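Local coordinates for protein hydrogenase maturation factor (Thermoanaerobacter tengcongensis, PDB 3VTH) that probably catalyses ATP-dependent transfer of a carbamoyl group from carbamoyl phosphate to the C-terminal cysteine of HypE during [NiFe]-hydrogenase maturation, at residues D368-F373 / R379-A384. Numbering follows the deposited sequence.
Sequences DSVTSF and RIIRRA. With APC (diphosphomethylphosphonic acid adenosyl ester), chain F.
The side chains of Val370 and Arg382 cross at a slant, CB to CB at 3.9 Å, and both touch the nucleotide analogue APC. Val370 CG2 meets the ribose of APC at O4' (3.7 Å). The Arg382 chain runs out straight, with CG anti to the backbone N (chi1 -177°), past the carbonyl of Asp368 and bends only at chi3. Its guanidinium then lies with one face over the sugar and its edge to the beta phosphate. Arg382 NH1 donates to APC O1B (3.1 Å) and Arg382 NH2 to APC O2B (3.0 Å). A water links NH1 back to Asp368 O. With an alanine here these two N-H donors go, and the beta-phosphate oxygens would probably be held less firmly, the water losing its arginine partner. The backbones run antiparallel and form a classic beta bulge in the YrdC-like (Sua5/YciO/YrdC) domain. Two residues, Ile381 and Arg382, stand opposite the single Val370, whose O accepts from both: Ile381 N (2.8 Å) and Arg382 N (3.0 Å). Ile381 CB rests against Val370 CG1, and Ile381 CD1 reaches Ser372 OG (3.7 Å). That hydroxyl donates to Arg379 O on a lone pair in the carbonyl plane. At the other end Ser369 OG accepts from Ala384 N and also bonds Arg385 O.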
ATOM      1  N   ASP A 368      -0.509  -8.632   0.121  1.00 21.66           N
ATOM      2  CA  ASP A 368       0.868  -8.198  -0.098  1.00 21.82           C
ATOM      3  C   ASP A 368       0.900  -6.724  -0.494  1.00 20.82           C
ATOM      4  O   ASP A 368      -0.001  -6.243  -1.191  1.00 21.11           O
ATOM      5  CB  ASP A 368       1.526  -9.023  -1.215  1.00 21.62           C
ATOM      6  CG  ASP A 368       1.602 -10.502  -0.888  1.00 25.18           C
ATOM      7  OD1 ASP A 368       1.571 -10.868   0.320  1.00 27.11           O
ATOM      8  OD2 ASP A 368       1.667 -11.305  -1.856  1.00 27.45           O
ATOM      9  N   SER A 369       1.919  -6.011  -0.024  1.00 19.99           N
ATOM     10  CA  SER A 369       2.155  -4.633  -0.454  1.00 20.78           C
ATOM     11  C   SER A 369       2.808  -4.637  -1.833  1.00 20.34           C
ATOM     12  O   SER A 369       3.438  -5.621  -2.219  1.00 20.87           O
ATOM     13  CB  SER A 369       3.075  -3.909   0.533  1.00 19.77           C
ATOM     14  OG  SER A 369       2.399  -3.679   1.753  1.00 20.97           O
ATOM     15  N   VAL A 370       2.609  -3.554  -2.574  1.00 21.03           N
ATOM     16  CA  VAL A 370       3.247  -3.349  -3.866  1.00 21.07           C
ATOM     17  C   VAL A 370       3.915  -1.984  -3.813  1.00 21.22           C
ATOM     18  O   VAL A 370       3.272  -0.984  -3.520  1.00 21.48           O
ATOM     19  CB  VAL A 370       2.231  -3.398  -5.045  1.00 21.89           C
ATOM     20  CG1 VAL A 370       2.945  -3.195  -6.390  1.00 20.94           C
ATOM     21  CG2 VAL A 370       1.459  -4.745  -5.033  1.00 21.12           C
ATOM     22  N   THR A 371       5.213  -1.950  -4.089  1.00 21.63           N
ATOM     23  CA  THR A 371       5.963  -0.705  -3.958  1.00 21.61           C
ATOM     24  C   THR A 371       6.987  -0.539  -5.080  1.00 22.52           C
ATOM     25  O   THR A 371       7.072  -1.379  -5.975  1.00 22.73           O
ATOM     26  CB  THR A 371       6.606  -0.577  -2.570  1.00 21.65           C
ATOM     27  OG1 THR A 371       6.935   0.804  -2.336  1.00 22.52           O
ATOM     28  CG2 THR A 371       7.869  -1.454  -2.478  1.00 21.66           C
ATOM     29  N   SER A 372       7.728   0.561  -5.047  1.00 22.74           N
ATOM     30  CA  SER A 372       8.675   0.876  -6.107  1.00 23.99           C
ATOM     31  C   SER A 372       9.593   1.970  -5.597  1.00 24.49           C
ATOM     32  O   SER A 372       9.329   2.562  -4.546  1.00 24.59           O
ATOM     33  CB  SER A 372       7.925   1.409  -7.343  1.00 24.32           C
ATOM     34  OG  SER A 372       7.322   2.687  -7.070  1.00 24.74           O
ATOM     35  N   PHE A 373      10.645   2.265  -6.351  1.00 24.63           N
ATOM     36  CA  PHE A 373      11.501   3.388  -6.022  1.00 25.10           C
ATOM     37  C   PHE A 373      11.623   4.234  -7.261  1.00 25.67           C
ATOM     38  O   PHE A 373      11.988   3.729  -8.327  1.00 26.39           O
ATOM     39  CB  PHE A 373      12.889   2.927  -5.540  1.00 26.30           C
ATOM     40  CG  PHE A 373      13.676   4.019  -4.853  1.00 26.61           C
ATOM     41  CD1 PHE A 373      13.575   4.198  -3.471  1.00 28.83           C
ATOM     42  CD2 PHE A 373      14.486   4.880  -5.587  1.00 29.15           C
ATOM     43  CE1 PHE A 373      14.302   5.217  -2.819  1.00 30.19           C
ATOM     44  CE2 PHE A 373      15.215   5.911  -4.952  1.00 29.72           C
ATOM     45  CZ  PHE A 373      15.111   6.074  -3.561  1.00 29.46           C
ATOM     46  N   ARG A 379       7.931   4.871  -3.754  1.00 23.71           N
ATOM     47  CA  ARG A 379       6.603   5.272  -4.210  1.00 23.59           C
ATOM     48  C   ARG A 379       5.726   4.049  -4.059  1.00 23.34           C
ATOM     49  O   ARG A 379       5.735   3.140  -4.901  1.00 23.28           O
ATOM     50  CB  ARG A 379       6.623   5.762  -5.663  1.00 24.26           C
ATOM     51  CG  ARG A 379       7.719   6.771  -5.968  1.00 24.56           C
ATOM     52  CD  ARG A 379       7.495   8.084  -5.259  1.00 23.55           C
ATOM     53  NE  ARG A 379       8.617   9.009  -5.406  1.00 26.81           N
ATOM     54  CZ  ARG A 379       8.670  10.226  -4.849  1.00 28.17           C
ATOM     55  NH1 ARG A 379       7.682  10.667  -4.079  1.00 27.18           N
ATOM     56  NH2 ARG A 379       9.723  11.003  -5.050  1.00 28.21           N
ATOM     57  N   ILE A 380       4.985   3.999  -2.962  1.00 22.62           N
ATOM     58  CA  ILE A 380       4.169   2.817  -2.718  1.00 22.40           C
ATOM     59  C   ILE A 380       2.891   2.847  -3.584  1.00 22.15           C
ATOM     60  O   ILE A 380       2.340   3.917  -3.864  1.00 22.81           O
ATOM     61  CB  ILE A 380       3.854   2.677  -1.218  1.00 22.64           C
ATOM     62  CG1 ILE A 380       3.375   1.249  -0.894  1.00 22.05           C
ATOM     63  CG2 ILE A 380       2.815   3.740  -0.809  1.00 22.51           C
ATOM     64  CD1 ILE A 380       3.597   0.854   0.601  1.00 23.77           C
ATOM     65  N   ILE A 381       2.451   1.672  -4.030  1.00 21.76           N
ATOM     66  CA  ILE A 381       1.280   1.538  -4.906  1.00 22.02           C
ATOM     67  C   ILE A 381       0.129   0.930  -4.110  1.00 21.11           C
ATOM     68  O   ILE A 381      -1.012   1.364  -4.232  1.00 21.58           O
ATOM     69  CB  ILE A 381       1.595   0.649  -6.168  1.00 22.53           C
ATOM     70  CG1 ILE A 381       2.558   1.365  -7.120  1.00 24.56           C
ATOM     71  CG2 ILE A 381       0.310   0.266  -6.935  1.00 23.55           C
ATOM     72  CD1 ILE A 381       4.017   0.968  -6.973  1.00 27.30           C
ATOM     73  N   ARG A 382       0.444  -0.091  -3.303  1.00 19.77           N
ATOM     74  CA  ARG A 382      -0.556  -0.764  -2.502  1.00 19.67           C
ATOM     75  C   ARG A 382       0.054  -0.930  -1.116  1.00 18.96           C
ATOM     76  O   ARG A 382       1.022  -1.643  -0.937  1.00 18.82           O
ATOM     77  CB  ARG A 382      -0.938  -2.118  -3.127  1.00 19.19           C
ATOM     78  CG  ARG A 382      -2.067  -2.867  -2.347  1.00 21.54           C
ATOM     79  CD  ARG A 382      -2.376  -4.229  -3.022  1.00 22.62           C
ATOM     80  NE  ARG A 382      -3.236  -4.049  -4.194  1.00 26.99           N
ATOM     81  CZ  ARG A 382      -3.782  -5.050  -4.892  1.00 29.36           C
ATOM     82  NH1 ARG A 382      -3.531  -6.314  -4.558  1.00 25.39           N
ATOM     83  NH2 ARG A 382      -4.585  -4.783  -5.926  1.00 28.25           N
ATOM     84  N   ARG A 383      -0.499  -0.225  -0.146  1.00 19.77           N
ATOM     85  CA  ARG A 383       0.071  -0.226   1.185  1.00 19.76           C
ATOM     86  C   ARG A 383      -0.671  -1.254   2.022  1.00 19.73           C
ATOM     87  O   ARG A 383      -1.826  -1.061   2.399  1.00 20.81           O
ATOM     88  CB  ARG A 383       0.017   1.180   1.793  1.00 19.84           C
ATOM     89  CG  ARG A 383       0.640   1.266   3.199  1.00 21.16           C
ATOM     90  CD  ARG A 383       0.331   2.626   3.861  1.00 24.11           C
ATOM     91  NE  ARG A 383       0.715   2.628   5.290  1.00 22.97           N
ATOM     92  CZ  ARG A 383       1.937   2.922   5.723  1.00 25.47           C
ATOM     93  NH1 ARG A 383       2.903   3.244   4.865  1.00 24.71           N
ATOM     94  NH2 ARG A 383       2.216   2.901   7.026  1.00 25.26           N
ATOM     95  N   ALA A 384      -0.002  -2.360   2.302  1.00 19.88           N
ATOM     96  CA  ALA A 384      -0.663  -3.491   2.966  1.00 19.61           C
ATOM     97  C   ALA A 384       0.347  -4.245   3.822  1.00 19.40           C
ATOM     98  O   ALA A 384       0.992  -3.627   4.678  1.00 20.11           O
ATOM     99  CB  ALA A 384      -1.370  -4.408   1.933  1.00 19.22           C
TER
HETATM  100  PG  APC F 804      -7.989  -9.838  -7.785  1.00 34.95           P
HETATM  101  O1G APC F 804      -7.296 -10.649  -6.721  1.00 33.49           O
HETATM  102  O2G APC F 804      -7.807 -10.425  -9.164  1.00 35.90           O
HETATM  103  O3G APC F 804      -9.419  -9.497  -7.481  1.00 32.93           O
HETATM  104  PB  APC F 804      -5.801  -7.984  -7.489  1.00 35.10           P
HETATM  105  O1B APC F 804      -5.729  -8.043  -5.995  1.00 33.46           O
HETATM  106  O2B APC F 804      -5.560  -6.614  -8.090  1.00 37.17           O
HETATM  107  O3B APC F 804      -7.307  -8.378  -7.897  1.00 34.11           O
HETATM  108  PA  APC F 804      -3.297  -9.872  -7.280  1.00 31.84           P
HETATM  109  O1A APC F 804      -2.488 -10.749  -8.206  1.00 30.81           O
HETATM  110  O2A APC F 804      -3.718 -10.509  -6.006  1.00 32.04           O
HETATM  111  C3A APC F 804      -4.713  -9.232  -8.254  1.00 33.51           C
HETATM  112  O5' APC F 804      -2.451  -8.574  -6.833  1.00 31.44           O
HETATM  113  C5' APC F 804      -1.182  -8.224  -7.378  1.00 32.54           C
HETATM  114  C4' APC F 804      -1.168  -6.719  -7.632  1.00 31.97           C
HETATM  115  O4' APC F 804       0.158  -6.384  -8.059  1.00 32.31           O
HETATM  116  C3' APC F 804      -2.126  -6.350  -8.768  1.00 33.10           C
HETATM  117  O3' APC F 804      -2.844  -5.136  -8.489  1.00 35.70           O
HETATM  118  C2' APC F 804      -1.202  -6.103  -9.943  1.00 32.89           C
HETATM  119  O2' APC F 804      -1.786  -5.237 -10.935  1.00 32.50           O
HETATM  120  C1' APC F 804       0.069  -5.610  -9.255  1.00 30.60           C
HETATM  121  N9  APC F 804       1.170  -5.900 -10.167  1.00 30.91           N
HETATM  122  C8  APC F 804       1.746  -7.106 -10.419  1.00 31.18           C
HETATM  123  N7  APC F 804       2.704  -6.969 -11.370  1.00 31.40           N
HETATM  124  C5  APC F 804       2.733  -5.668 -11.730  1.00 30.05           C
HETATM  125  C6  APC F 804       3.495  -4.832 -12.684  1.00 30.82           C
HETATM  126  N6  APC F 804       4.457  -5.370 -13.462  1.00 32.22           N
HETATM  127  N1  APC F 804       3.201  -3.515 -12.747  1.00 30.61           N
HETATM  128  C2  APC F 804       2.257  -2.946 -11.969  1.00 31.61           C
HETATM  129  N3  APC F 804       1.514  -3.628 -11.083  1.00 28.96           N
HETATM  130  C4  APC F 804       1.717  -4.967 -10.931  1.00 29.83           C
HETATM  131  O   HOH W   1      -1.494  -7.285  -3.283  1.00 22.99           O